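Local coordinates for protein cyclase (PDB 3TFZ) that probably catalyses regiospecific cyclisation and aromatisation of a polyketide chain in the R1128 biosynthetic pathway, at residues 29-32 and 36-39. Sequence-based numbering, arbitrary orientation.
Sequences GYAD and PTEK. With K (potassium ion), chain G.
A potassium site ties the short helix 30-33 to the start of strand 37-46, with Ala31 and Thr37 each giving a backbone carbonyl to the ion. Ala31 O lies 2.5 Å from the potassium and Thr37 O lies 2.6 Å from it. Ala31 O and Thr37 O come within 3.3 Å of each other, and the shared cation probably offsets their repulsion. Phe34 O and Pro35 O, from the turn between the segments, also bind the ion. A water 2.9 Å from the metal donates a hydrogen bond to Asp32 O, so the next carbonyl of the helix joins the site through the second shell. No direct hydrogen bond links the two segments. Ala31 CA adds a CH...O contact to Thr37 O at 3.4 Å. In this helix-grip fold of the Bet v 1-like superfamily, strand 37-46 is an outermost strand of the antiparallel sheet within the chain. Thr37 sets CG2 anti to its backbone N, which places the methyl 3.9 Å from Ala31 CA. Thr37 CB lies 3.7 Å from Tyr30 O. Ala31 CB lies 4.0 Å from Lys39 N, against the strand backbone just after Thr37. There Glu38 and Lys39 form a classic beta bulge opposite His55 of strand 49-58. The Tyr30 ring leads away from Thr37, and its OH is hydrogen-bonded to Leu24 O and Arg69 NH1.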
ATOM      1  N   GLY A  29      -0.598  13.387 -20.395  1.00 25.48           N
ATOM      2  CA  GLY A  29      -1.124  12.042 -20.597  1.00 22.40           C
ATOM      3  C   GLY A  29      -2.212  11.572 -19.617  1.00 20.72           C
ATOM      4  O   GLY A  29      -2.677  10.560 -19.801  1.00 19.51           O
ATOM      5  N   TYR A  30      -2.530  12.270 -18.537  1.00 21.48           N
ATOM      6  CA  TYR A  30      -3.434  11.738 -17.465  1.00 22.58           C
ATOM      7  C   TYR A  30      -4.895  11.438 -17.913  1.00 23.87           C
ATOM      8  O   TYR A  30      -5.482  10.531 -17.367  1.00 22.77           O
ATOM      9  CB  TYR A  30      -3.478  12.652 -16.232  1.00 21.54           C
ATOM     10  CG  TYR A  30      -2.287  12.477 -15.218  1.00 24.60           C
ATOM     11  CD1 TYR A  30      -2.401  12.912 -13.860  1.00 17.59           C
ATOM     12  CD2 TYR A  30      -1.033  11.935 -15.631  1.00 18.79           C
ATOM     13  CE1 TYR A  30      -1.273  12.792 -12.976  1.00 16.89           C
ATOM     14  CE2 TYR A  30       0.072  11.848 -14.733  1.00 15.53           C
ATOM     15  CZ  TYR A  30      -0.061  12.277 -13.423  1.00 14.95           C
ATOM     16  OH  TYR A  30       0.998  12.148 -12.514  1.00 16.07           O
ATOM     17  N   ALA A  31      -5.460  12.208 -18.875  1.00 23.62           N
ATOM     18  CA  ALA A  31      -6.816  11.988 -19.324  1.00 24.49           C
ATOM     19  C   ALA A  31      -6.890  10.685 -20.166  1.00 25.02           C
ATOM     20  O   ALA A  31      -7.847   9.929 -20.123  1.00 24.63           O
ATOM     21  CB  ALA A  31      -7.313  13.218 -20.146  1.00 25.11           C
ATOM     22  N   ASP A  32      -5.869  10.409 -20.938  1.00 27.14           N
ATOM     23  CA  ASP A  32      -5.723   9.078 -21.600  1.00 28.62           C
ATOM     24  C   ASP A  32      -5.506   7.879 -20.682  1.00 27.41           C
ATOM     25  O   ASP A  32      -6.128   6.866 -20.896  1.00 29.43           O
ATOM     26  CB  ASP A  32      -4.611   9.127 -22.647  1.00 28.14           C
ATOM     27  CG  ASP A  32      -4.907  10.125 -23.715  1.00 33.61           C
ATOM     28  OD1 ASP A  32      -3.933  10.803 -24.157  1.00 40.02           O
ATOM     29  OD2 ASP A  32      -6.122  10.254 -24.076  1.00 31.22           O
ATOM     30  N   PRO A  36     -11.002   7.639 -14.881  1.00 25.17           N
ATOM     31  CA  PRO A  36     -12.042   8.625 -14.408  1.00 25.59           C
ATOM     32  C   PRO A  36     -11.646  10.068 -14.737  1.00 24.94           C
ATOM     33  O   PRO A  36     -12.515  10.937 -14.750  1.00 24.44           O
ATOM     34  CB  PRO A  36     -12.054   8.408 -12.864  1.00 26.75           C
ATOM     35  CG  PRO A  36     -11.133   7.135 -12.602  1.00 25.52           C
ATOM     36  CD  PRO A  36     -10.138   7.161 -13.781  1.00 22.62           C
ATOM     37  N   THR A  37     -10.347  10.319 -15.049  1.00 22.26           N
ATOM     38  CA  THR A  37      -9.904  11.627 -15.592  1.00 23.19           C
ATOM     39  C   THR A  37     -10.366  12.006 -16.996  1.00 26.00           C
ATOM     40  O   THR A  37      -9.889  11.368 -17.975  1.00 29.05           O
ATOM     41  CB  THR A  37      -8.424  11.775 -15.464  1.00 21.14           C
ATOM     42  OG1 THR A  37      -8.185  11.468 -14.128  1.00 18.79           O
ATOM     43  CG2 THR A  37      -7.918  13.266 -15.781  1.00 16.74           C
ATOM     44  N   GLU A  38     -11.274  12.974 -17.109  1.00 32.07           N
ATOM     45  CA  GLU A  38     -11.839  13.371 -18.412  1.00 35.36           C
ATOM     46  C   GLU A  38     -11.032  14.459 -19.161  1.00 34.06           C
ATOM     47  O   GLU A  38     -11.100  14.600 -20.373  1.00 34.61           O
ATOM     48  CB  GLU A  38     -13.286  13.877 -18.244  1.00 37.75           C
ATOM     49  CG  GLU A  38     -14.261  12.847 -17.649  1.00 45.40           C
ATOM     50  CD  GLU A  38     -14.342  11.529 -18.447  1.00 57.36           C
ATOM     51  OE1 GLU A  38     -14.998  11.531 -19.534  1.00 63.74           O
ATOM     52  OE2 GLU A  38     -13.737  10.492 -18.008  1.00 61.63           O
ATOM     53  N   LYS A  39     -10.279  15.248 -18.426  1.00 32.22           N
ATOM     54  CA  LYS A  39      -9.693  16.458 -18.985  1.00 32.80           C
ATOM     55  C   LYS A  39      -8.643  16.937 -18.027  1.00 29.69           C
ATOM     56  O   LYS A  39      -8.823  16.917 -16.810  1.00 28.80           O
ATOM     57  CB  LYS A  39     -10.751  17.551 -19.226  1.00 35.16           C
ATOM     58  CG  LYS A  39     -10.317  18.681 -20.143  1.00 39.11           C
ATOM     59  CD  LYS A  39     -11.306  19.862 -20.195  1.00 44.51           C
ATOM     60  CE  LYS A  39     -10.884  20.842 -21.358  1.00 51.68           C
ATOM     61  NZ  LYS A  39     -11.710  22.158 -21.520  1.00 57.54           N
TER
HETATM   62  K     K G 170      -9.899   9.015 -19.158  1.00 37.20           K
HETATM   63  O   HOH W   1      -8.562   6.559 -19.952  1.00 24.33           O